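6-phospho-beta-glucosidase BglT (Thermotoga maritima, PDB 1UP7) hydrolyses cellobiose 6'-phosphate to glucose 6-phosphate and glucose, using NAD+ and a manganese ion, as a family 4 glycosidase. Local coordinates at residues S13-L18 / I78-P83; K272-K277 / P285-K290. All coordinates share one frame; numbering follows the deposited sequence.

Contact 1 of 2, residues S13-L18 / I78-P83; sequences SYTPEL and IFQFRP. With NAD (nicotinamide-adenine-dinucleotide), chain I.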
ATOM      1  N   SER A  13     -32.601  14.672  25.621  1.00 18.99           N
ATOM      2  CA  SER A  13     -32.563  15.937  26.346  1.00 19.79           C
ATOM      3  C   SER A  13     -31.642  16.974  25.709  1.00 19.76           C
ATOM      4  O   SER A  13     -31.718  18.144  26.084  1.00 20.13           O
ATOM      5  CB  SER A  13     -32.307  15.758  27.843  1.00 19.47           C
ATOM      6  OG  SER A  13     -30.985  15.329  28.092  1.00 23.95           O
ATOM      7  N   TYR A  14     -30.835  16.572  24.721  1.00 19.91           N
ATOM      8  CA  TYR A  14     -30.016  17.528  23.961  1.00 20.90           C
ATOM      9  C   TYR A  14     -30.743  18.160  22.762  1.00 20.28           C
ATOM     10  O   TYR A  14     -30.208  19.117  22.149  1.00 20.23           O
ATOM     11  CB  TYR A  14     -28.718  16.893  23.417  1.00 21.31           C
ATOM     12  CG  TYR A  14     -27.743  16.342  24.415  1.00 24.97           C
ATOM     13  CD1 TYR A  14     -26.930  17.179  25.193  1.00 27.37           C
ATOM     14  CD2 TYR A  14     -27.595  14.961  24.557  1.00 29.71           C
ATOM     15  CE1 TYR A  14     -26.006  16.626  26.108  1.00 30.17           C
ATOM     16  CE2 TYR A  14     -26.691  14.411  25.455  1.00 31.71           C
ATOM     17  CZ  TYR A  14     -25.898  15.242  26.218  1.00 32.51           C
ATOM     18  OH  TYR A  14     -24.999  14.640  27.076  1.00 37.05           O
ATOM     19  N   THR A  15     -31.923  17.620  22.422  1.00 19.01           N
ATOM     20  CA  THR A  15     -32.681  18.085  21.250  1.00 17.87           C
ATOM     21  C   THR A  15     -32.825  19.635  21.172  1.00 17.87           C
ATOM     22  O   THR A  15     -32.595  20.204  20.117  1.00 17.51           O
ATOM     23  CB  THR A  15     -34.040  17.357  21.183  1.00 17.14           C
ATOM     24  OG1 THR A  15     -33.830  16.021  20.710  1.00 14.81           O
ATOM     25  CG2 THR A  15     -34.969  17.987  20.156  1.00 15.88           C
ATOM     26  N   PRO A  16     -33.161  20.307  22.282  1.00 17.84           N
ATOM     27  CA  PRO A  16     -33.294  21.766  22.271  1.00 18.13           C
ATOM     28  C   PRO A  16     -32.019  22.443  21.789  1.00 18.63           C
ATOM     29  O   PRO A  16     -32.097  23.397  21.021  1.00 18.77           O
ATOM     30  CB  PRO A  16     -33.548  22.114  23.750  1.00 17.53           C
ATOM     31  CG  PRO A  16     -34.156  20.879  24.323  1.00 17.07           C
ATOM     32  CD  PRO A  16     -33.399  19.772  23.644  1.00 17.66           C
ATOM     33  N   GLU A  17     -30.860  21.944  22.210  1.00 19.04           N
ATOM     34  CA  GLU A  17     -29.581  22.481  21.733  1.00 19.82           C
ATOM     35  C   GLU A  17     -29.362  22.207  20.253  1.00 19.20           C
ATOM     36  O   GLU A  17     -28.917  23.091  19.520  1.00 19.63           O
ATOM     37  CB  GLU A  17     -28.400  21.963  22.591  1.00 20.58           C
ATOM     38  CG  GLU A  17     -27.227  22.924  22.755  1.00 24.23           C
ATOM     39  CD  GLU A  17     -27.511  24.150  23.639  1.00 29.39           C
ATOM     40  OE1 GLU A  17     -27.978  24.019  24.812  1.00 32.04           O
ATOM     41  OE2 GLU A  17     -27.225  25.278  23.165  1.00 31.42           O
ATOM     42  N   LEU A  18     -29.679  21.003  19.788  1.00 18.46           N
ATOM     43  CA  LEU A  18     -29.625  20.750  18.350  1.00 17.95           C
ATOM     44  C   LEU A  18     -30.467  21.744  17.558  1.00 17.90           C
ATOM     45  O   LEU A  18     -30.015  22.305  16.560  1.00 17.88           O
ATOM     46  CB  LEU A  18     -30.065  19.341  18.023  1.00 17.61           C
ATOM     47  CG  LEU A  18     -30.112  19.004  16.539  1.00 16.67           C
ATOM     48  CD1 LEU A  18     -28.708  18.811  15.981  1.00 13.70           C
ATOM     49  CD2 LEU A  18     -30.961  17.735  16.411  1.00 16.54           C
ATOM     50  N   ILE A  78     -30.336  12.633  11.307  1.00 17.35           N
ATOM     51  CA  ILE A  78     -29.476  12.689  12.473  1.00 17.06           C
ATOM     52  C   ILE A  78     -29.785  11.525  13.387  1.00 17.58           C
ATOM     53  O   ILE A  78     -30.899  11.434  13.905  1.00 17.35           O
ATOM     54  CB  ILE A  78     -29.603  14.066  13.213  1.00 17.44           C
ATOM     55  CG1 ILE A  78     -29.141  15.218  12.295  1.00 15.22           C
ATOM     56  CG2 ILE A  78     -28.823  14.044  14.567  1.00 15.77           C
ATOM     57  CD1 ILE A  78     -29.550  16.593  12.768  1.00 15.37           C
ATOM     58  N   PHE A  79     -28.793  10.635  13.580  1.00 17.60           N
ATOM     59  CA  PHE A  79     -28.904   9.548  14.558  1.00 17.40           C
ATOM     60  C   PHE A  79     -28.459  10.056  15.909  1.00 17.85           C
ATOM     61  O   PHE A  79     -27.278  10.381  16.101  1.00 18.19           O
ATOM     62  CB  PHE A  79     -28.007   8.354  14.193  1.00 17.05           C
ATOM     63  CG  PHE A  79     -28.555   7.482  13.120  1.00 15.96           C
ATOM     64  CD1 PHE A  79     -29.746   7.818  12.446  1.00 13.30           C
ATOM     65  CD2 PHE A  79     -27.872   6.328  12.753  1.00 14.85           C
ATOM     66  CE1 PHE A  79     -30.240   7.009  11.425  1.00 13.77           C
ATOM     67  CE2 PHE A  79     -28.372   5.486  11.740  1.00 13.66           C
ATOM     68  CZ  PHE A  79     -29.560   5.834  11.080  1.00 14.08           C
ATOM     69  N   GLN A  80     -29.383  10.065  16.858  1.00 17.85           N
ATOM     70  CA  GLN A  80     -29.128  10.636  18.173  1.00 17.95           C
ATOM     71  C   GLN A  80     -29.912   9.836  19.238  1.00 17.86           C
ATOM     72  O   GLN A  80     -30.243  10.319  20.321  1.00 18.15           O
ATOM     73  CB  GLN A  80     -29.461  12.129  18.083  1.00 17.99           C
ATOM     74  CG  GLN A  80     -30.346  12.655  19.096  1.00 20.34           C
ATOM     75  CD  GLN A  80     -30.897  14.033  18.788  1.00 18.96           C
ATOM     76  OE1 GLN A  80     -30.269  14.830  18.118  1.00 21.25           O
ATOM     77  NE2 GLN A  80     -32.045  14.337  19.366  1.00 16.67           N
ATOM     78  N   PHE A  81     -30.176   8.584  18.912  1.00 17.46           N
ATOM     79  CA  PHE A  81     -30.865   7.641  19.806  1.00 17.35           C
ATOM     80  C   PHE A  81     -29.884   6.768  20.593  1.00 17.25           C
ATOM     81  O   PHE A  81     -28.777   6.515  20.160  1.00 17.56           O
ATOM     82  CB  PHE A  81     -31.841   6.742  19.014  1.00 16.31           C
ATOM     83  CG  PHE A  81     -31.201   5.991  17.889  1.00 15.27           C
ATOM     84  CD1 PHE A  81     -31.052   6.583  16.637  1.00 12.45           C
ATOM     85  CD2 PHE A  81     -30.728   4.684  18.085  1.00 15.30           C
ATOM     86  CE1 PHE A  81     -30.453   5.880  15.586  1.00 13.54           C
ATOM     87  CE2 PHE A  81     -30.121   3.981  17.046  1.00 13.68           C
ATOM     88  CZ  PHE A  81     -29.972   4.588  15.796  1.00 14.25           C
ATOM     89  N   ARG A  82     -30.303   6.315  21.755  1.00 17.34           N
ATOM     90  CA  ARG A  82     -29.489   5.425  22.558  1.00 17.23           C
ATOM     91  C   ARG A  82     -30.118   4.036  22.556  1.00 17.20           C
ATOM     92  O   ARG A  82     -31.119   3.824  23.224  1.00 17.36           O
ATOM     93  CB  ARG A  82     -29.398   5.957  23.985  1.00 17.07           C
ATOM     94  CG  ARG A  82     -28.411   5.226  24.900  1.00 17.14           C
ATOM     95  CD  ARG A  82     -28.470   5.715  26.347  1.00 16.95           C
ATOM     96  NE  ARG A  82     -28.065   7.108  26.473  1.00 18.00           N
ATOM     97  CZ  ARG A  82     -26.796   7.519  26.488  1.00 18.70           C
ATOM     98  NH1 ARG A  82     -25.791   6.633  26.398  1.00 18.82           N
ATOM     99  NH2 ARG A  82     -26.534   8.807  26.595  1.00 15.79           N
ATOM    100  N   PRO A  83     -29.549   3.090  21.816  1.00 16.78           N
ATOM    101  CA  PRO A  83     -30.048   1.714  21.851  1.00 17.19           C
ATOM    102  C   PRO A  83     -30.018   1.167  23.285  1.00 17.86           C
ATOM    103  O   PRO A  83     -28.986   1.243  23.959  1.00 18.44           O
ATOM    104  CB  PRO A  83     -29.084   0.953  20.923  1.00 17.29           C
ATOM    105  CG  PRO A  83     -28.446   2.045  20.032  1.00 16.41           C
ATOM    106  CD  PRO A  83     -28.404   3.248  20.910  1.00 16.12           C
TER
HETATM  107  PA  NAD I1416     -31.037   9.227  25.556  1.00 39.58           P
HETATM  108  O1A NAD I1416     -31.140   8.095  26.496  1.00 39.58           O
HETATM  109  O2A NAD I1416     -31.800  10.506  25.965  1.00 42.49           O
HETATM  110  O5B NAD I1416     -31.612   8.644  24.157  1.00 36.88           O
HETATM  111  C5B NAD I1416     -32.094   9.528  23.179  1.00 31.06           C
HETATM  112  C4B NAD I1416     -33.462   9.075  22.687  1.00 27.54           C
HETATM  113  O4B NAD I1416     -33.340   7.908  21.876  1.00 29.02           O
HETATM  114  C3B NAD I1416     -34.464   8.732  23.782  1.00 26.05           C
HETATM  115  O3B NAD I1416     -35.552   9.637  23.676  1.00 21.96           O
HETATM  116  C2B NAD I1416     -34.903   7.299  23.474  1.00 25.76           C
HETATM  117  O2B NAD I1416     -36.287   7.104  23.683  1.00 23.91           O
HETATM  118  C1B NAD I1416     -34.588   7.218  21.991  1.00 26.16           C
HETATM  119  N9A NAD I1416     -34.424   5.868  21.459  1.00 26.81           N
HETATM  120  C8A NAD I1416     -33.901   4.736  22.055  1.00 24.99           C
HETATM  121  N7A NAD I1416     -33.936   3.758  21.123  1.00 27.63           N
HETATM  122  C5A NAD I1416     -34.407   4.239  19.958  1.00 25.50           C
HETATM  123  C6A NAD I1416     -34.658   3.675  18.713  1.00 27.10           C
HETATM  124  N6A NAD I1416     -34.410   2.394  18.463  1.00 24.93           N
HETATM  125  N1A NAD I1416     -35.190   4.471  17.705  1.00 26.83           N
HETATM  126  C2A NAD I1416     -35.483   5.803  17.942  1.00 25.65           C
HETATM  127  N3A NAD I1416     -35.257   6.340  19.187  1.00 25.38           N
HETATM  128  C4A NAD I1416     -34.733   5.569  20.166  1.00 26.29           C
HETATM  129  O3  NAD I1416     -29.463   9.525  25.404  1.00 39.74           O
HETATM  130  PN  NAD I1416     -28.737  10.864  24.907  1.00 36.98           P
HETATM  131  O1N NAD I1416     -27.899  11.251  26.070  1.00 41.41           O
HETATM  132  O2N NAD I1416     -29.632  11.827  24.303  1.00 39.33           O
HETATM  133  O5D NAD I1416     -27.812  10.378  23.697  1.00 39.15           O
HETATM  134  C5D NAD I1416     -28.246   9.549  22.634  1.00 36.12           C
HETATM  135  C4D NAD I1416     -27.000   8.954  21.958  1.00 37.30           C
HETATM  136  O4D NAD I1416     -26.138   9.951  21.411  1.00 36.78           O
HETATM  137  C3D NAD I1416     -26.139   8.166  22.935  1.00 35.07           C
HETATM  138  O3D NAD I1416     -25.717   7.035  22.235  1.00 35.30           O
HETATM  139  C2D NAD I1416     -24.963   9.085  23.249  1.00 35.83           C
HETATM  140  O2D NAD I1416     -23.757   8.423  23.589  1.00 33.84           O
HETATM  141  C1D NAD I1416     -24.843   9.958  22.021  1.00 37.91           C
HETATM  142  N1N NAD I1416     -24.654  11.358  22.410  1.00 43.50           N
HETATM  143  C2N NAD I1416     -25.540  12.245  21.841  1.00 44.47           C
HETATM  144  C3N NAD I1416     -25.481  13.590  22.113  1.00 47.55           C
HETATM  145  C7N NAD I1416     -26.498  14.502  21.467  1.00 50.35           C
HETATM  146  O7N NAD I1416     -26.149  15.743  20.884  1.00 51.89           O
HETATM  147  N7N NAD I1416     -27.778  14.099  21.443  1.00 52.29           N
HETATM  148  C4N NAD I1416     -24.488  14.027  22.992  1.00 49.80           C
HETATM  149  C5N NAD I1416     -23.567  13.136  23.581  1.00 47.38           C
HETATM  150  C6N NAD I1416     -23.664  11.779  23.274  1.00 46.00           C

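Contact 2 of 2, residues K272-K277 / P285-K290; sequences KELFEK and PEELTK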
ATOM      1  N   LYS A 272     -34.254  13.501  34.419  1.00 20.86           N
ATOM      2  CA  LYS A 272     -35.578  13.658  34.997  1.00 20.90           C
ATOM      3  C   LYS A 272     -35.843  15.099  35.432  1.00 21.21           C
ATOM      4  O   LYS A 272     -36.998  15.540  35.397  1.00 21.13           O
ATOM      5  CB  LYS A 272     -35.819  12.720  36.190  1.00 21.22           C
ATOM      6  N   GLU A 273     -34.795  15.808  35.871  1.00 21.09           N
ATOM      7  CA  GLU A 273     -34.889  17.231  36.213  1.00 21.00           C
ATOM      8  C   GLU A 273     -35.013  18.089  34.943  1.00 20.34           C
ATOM      9  O   GLU A 273     -35.755  19.064  34.916  1.00 20.13           O
ATOM     10  CB  GLU A 273     -33.672  17.689  37.026  1.00 21.22           C
ATOM     11  CG  GLU A 273     -33.711  17.355  38.517  1.00 23.84           C
ATOM     12  CD  GLU A 273     -32.312  17.322  39.169  1.00 27.85           C
ATOM     13  OE1 GLU A 273     -31.271  17.423  38.449  1.00 30.25           O
ATOM     14  OE2 GLU A 273     -32.236  17.185  40.416  1.00 28.45           O
ATOM     15  N   LEU A 274     -34.283  17.732  33.896  1.00 20.18           N
ATOM     16  CA  LEU A 274     -34.384  18.449  32.623  1.00 20.09           C
ATOM     17  C   LEU A 274     -35.806  18.336  32.038  1.00 20.24           C
ATOM     18  O   LEU A 274     -36.419  19.349  31.653  1.00 20.17           O
ATOM     19  CB  LEU A 274     -33.322  17.966  31.634  1.00 19.67           C
ATOM     20  CG  LEU A 274     -31.917  18.539  31.880  1.00 19.47           C
ATOM     21  CD1 LEU A 274     -30.895  17.832  31.026  1.00 19.05           C
ATOM     22  CD2 LEU A 274     -31.886  20.036  31.640  1.00 19.86           C
ATOM     23  N   PHE A 275     -36.349  17.118  32.037  1.00 20.20           N
ATOM     24  CA  PHE A 275     -37.676  16.897  31.467  1.00 20.48           C
ATOM     25  C   PHE A 275     -38.796  17.626  32.172  1.00 20.29           C
ATOM     26  O   PHE A 275     -39.705  18.157  31.527  1.00 20.26           O
ATOM     27  CB  PHE A 275     -37.963  15.423  31.204  1.00 20.55           C
ATOM     28  CG  PHE A 275     -37.187  14.906  30.019  1.00 23.71           C
ATOM     29  CD1 PHE A 275     -37.678  15.055  28.727  1.00 24.80           C
ATOM     30  CD2 PHE A 275     -35.920  14.349  30.189  1.00 23.93           C
ATOM     31  CE1 PHE A 275     -36.922  14.600  27.635  1.00 25.67           C
ATOM     32  CE2 PHE A 275     -35.184  13.907  29.116  1.00 24.88           C
ATOM     33  CZ  PHE A 275     -35.675  14.036  27.838  1.00 25.06           C
ATOM     34  N   GLU A 276     -38.704  17.698  33.491  1.00 20.33           N
ATOM     35  CA  GLU A 276     -39.632  18.513  34.271  1.00 20.54           C
ATOM     36  C   GLU A 276     -39.553  20.003  33.919  1.00 20.31           C
ATOM     37  O   GLU A 276     -40.580  20.677  33.813  1.00 20.06           O
ATOM     38  CB  GLU A 276     -39.421  18.309  35.775  1.00 20.93           C
ATOM     39  CG  GLU A 276     -40.217  17.139  36.345  1.00 22.95           C
ATOM     40  CD  GLU A 276     -41.626  17.045  35.748  1.00 25.16           C
ATOM     41  OE1 GLU A 276     -42.491  17.907  36.100  1.00 24.30           O
ATOM     42  OE2 GLU A 276     -41.847  16.128  34.902  1.00 25.57           O
ATOM     43  N   LYS A 277     -38.335  20.508  33.742  1.00 20.21           N
ATOM     44  CA  LYS A 277     -38.131  21.890  33.324  1.00 19.98           C
ATOM     45  C   LYS A 277     -38.636  22.133  31.897  1.00 19.79           C
ATOM     46  O   LYS A 277     -39.188  23.185  31.619  1.00 19.50           O
ATOM     47  CB  LYS A 277     -36.657  22.278  33.421  1.00 20.09           C
ATOM     48  CG  LYS A 277     -36.279  22.915  34.738  1.00 21.08           C
ATOM     49  CD  LYS A 277     -34.852  22.551  35.137  1.00 23.73           C
ATOM     50  CE  LYS A 277     -34.429  23.247  36.456  1.00 25.43           C
ATOM     51  NZ  LYS A 277     -32.960  23.067  36.653  1.00 26.61           N
ATOM     52  N   PRO A 285     -32.478  25.593  29.597  1.00 21.31           N
ATOM     53  CA  PRO A 285     -32.018  25.716  30.986  1.00 21.10           C
ATOM     54  C   PRO A 285     -30.505  25.488  31.074  1.00 21.30           C
ATOM     55  O   PRO A 285     -29.933  24.661  30.331  1.00 21.08           O
ATOM     56  CB  PRO A 285     -32.747  24.573  31.712  1.00 21.46           C
ATOM     57  CG  PRO A 285     -33.700  23.961  30.706  1.00 20.76           C
ATOM     58  CD  PRO A 285     -33.182  24.316  29.357  1.00 21.34           C
ATOM     59  N   GLU A 286     -29.861  26.195  32.001  1.00 21.56           N
ATOM     60  CA  GLU A 286     -28.409  26.057  32.188  1.00 21.56           C
ATOM     61  C   GLU A 286     -28.022  24.623  32.579  1.00 21.15           C
ATOM     62  O   GLU A 286     -26.926  24.175  32.241  1.00 21.10           O
ATOM     63  CB  GLU A 286     -27.874  27.095  33.202  1.00 22.03           C
ATOM     64  CG  GLU A 286     -26.341  27.234  33.200  1.00 22.98           C
ATOM     65  N   GLU A 287     -28.930  23.914  33.263  1.00 21.28           N
ATOM     66  CA  GLU A 287     -28.693  22.536  33.707  1.00 21.53           C
ATOM     67  C   GLU A 287     -28.378  21.547  32.588  1.00 21.79           C
ATOM     68  O   GLU A 287     -27.869  20.455  32.863  1.00 22.42           O
ATOM     69  CB  GLU A 287     -29.853  21.983  34.541  1.00 22.22           C
ATOM     70  CG  GLU A 287     -29.776  20.459  34.708  1.00 23.12           C
ATOM     71  CD  GLU A 287     -30.569  19.896  35.877  1.00 26.37           C
ATOM     72  OE1 GLU A 287     -31.212  20.660  36.643  1.00 26.74           O
ATOM     73  OE2 GLU A 287     -30.538  18.651  36.028  1.00 27.88           O
ATOM     74  N   LEU A 288     -28.662  21.904  31.337  1.00 21.89           N
ATOM     75  CA  LEU A 288     -28.231  21.054  30.224  1.00 22.09           C
ATOM     76  C   LEU A 288     -26.697  21.024  30.042  1.00 22.36           C
ATOM     77  O   LEU A 288     -26.175  20.180  29.307  1.00 23.18           O
ATOM     78  CB  LEU A 288     -28.969  21.404  28.919  1.00 22.78           C
ATOM     79  CG  LEU A 288     -28.758  20.547  27.665  1.00 22.02           C
ATOM     80  CD1 LEU A 288     -28.944  19.088  27.981  1.00 22.62           C
ATOM     81  CD2 LEU A 288     -29.732  20.954  26.585  1.00 22.50           C
ATOM     82  N   THR A 289     -25.957  21.894  30.730  1.00 22.60           N
ATOM     83  CA  THR A 289     -24.475  21.804  30.680  1.00 22.86           C
ATOM     84  C   THR A 289     -23.910  20.693  31.584  1.00 22.82           C
ATOM     85  O   THR A 289     -22.811  20.170  31.325  1.00 22.63           O
ATOM     86  CB  THR A 289     -23.805  23.134  31.006  1.00 23.28           C
ATOM     87  OG1 THR A 289     -24.376  23.666  32.208  1.00 24.54           O
ATOM     88  CG2 THR A 289     -24.137  24.174  29.923  1.00 23.24           C
ATOM     89  N   LYS A 290     -24.672  20.330  32.630  1.00 22.63           N
ATOM     90  CA  LYS A 290     -24.393  19.136  33.455  1.00 22.51           C
ATOM     91  C   LYS A 290     -24.189  17.863  32.629  1.00 23.14           C
ATOM     92  O   LYS A 290     -23.624  16.874  33.116  1.00 23.60           O
ATOM     93  CB  LYS A 290     -25.541  18.890  34.422  1.00 22.81           C
ATOM     94  CG  LYS A 290     -25.530  19.806  35.626  1.00 23.63           C
ATOM     95  CD  LYS A 290     -26.422  19.267  36.757  1.00 25.80           C
ATOM     96  CE  LYS A 290     -25.688  18.244  37.654  1.00 27.21           C
ATOM     97  NZ  LYS A 290     -26.379  18.142  39.003  1.00 28.45           N
TER

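Contact 1 of 2, residues S13-L18 / I78-P83
Gln80 reaches from the end of strand 76-79 to helix 15-25, and its carboxamide meets Thr15 with one end and Leu18 with the other. NE2 comes to Thr15 OG1 at 2.8 Å, but the N-H is badly bent from the line (120°) and the bond is weak; its stronger partner is the Gly9 carbonyl, just as Thr15 OG1 bonds Gly10 O. OE1 lies against Leu18, 3.4 Å from CD2. The other methyl of Leu18, CD1, meets Ile78 CD1 tip to tip at 4.0 Å; with CG anti to the backbone N (chi1 177°), Leu18 turns its two methyls toward Ile78 and Gln80. This is the dinucleotide-binding core of a Rossmann fold, where the first helix and the end of the fourth strand in the chain border the NAD. Tyr14 lays one ring face over the nicotinamide, with C4N of NAD 3.3 Å above the plane near the rim. From the other segment Arg82 grips the pyrophosphate: NE bonds O3 and O1A of NAD, and NH2 bonds O1N of NAD at 2.8 Å, while NH1 forms a salt bridge with Glu105. A leucine in place of Arg82 would probably leave the pyrophosphate without this positive partner and Glu105 without this salt bridge.

Contact 2 of 2, residues K272-K277 / P285-K290
Glu287 crosses from the short 3-10 turn 286-288 to Leu274, Glu273 and Lys277 on helix 263-278. Its CB sits 4.0 Å from Leu274 CD2, with Lys277 NZ at a similar distance. One bond further on, CG settles on the same leucine methyl, Leu274 CD2, at 3.7 Å. CG stands anti to the Glu287 backbone N (chi1 166°) and the chain stays extended from there, which carries the carboxylate over the helix between Glu273 and Lys277, one turn apart. CD faces Glu273 OE1 at 3.6 Å. At the tip the two oxygens part company. OE1 takes the Lys277 ammonium in a salt bridge, NZ to OE1 3.0 Å, met on the anti side and 23° out of the carboxylate plane. OE2 instead lies over Glu273 CB and comes within 2.8 Å of Glu273 OE1, with the two carboxylate planes 82° apart. Beneath this charged layer Leu274 CD1 touches Leu288 CD1 at 3.8 Å, and Pro285 packs its CG loosely against Lys277 CB and Leu274 CD2. The contact thus folds the loop that leaves the helix back onto that helix, within the C-terminal domain. Two acceptors this close, if both charged, would be expected to repel; Lys277 on Glu287 and the more distant Lys290 near Glu273 probably offset part of this, and one of the acids may take up a proton.

Going from the N terminus, the chain leaves strand 4-8, enters helix 15-25 through 13-18, and is closed back on itself by contact 1 when strand 76-79 delivers 78-83 some 60 residues later. Contact 2 opens only much further on and spans a short loop, joining the last turns of helix 263-278 to the segment that leads to helix 296-308. The two are in series, neither nested nor crossed, yet their centres are only 14 Å apart. Ser13 packs against Leu274 and Phe275, and Tyr14 against Leu288, so the helix and loop of the C-terminal domain rest directly on the residues that lead into helix 15-25.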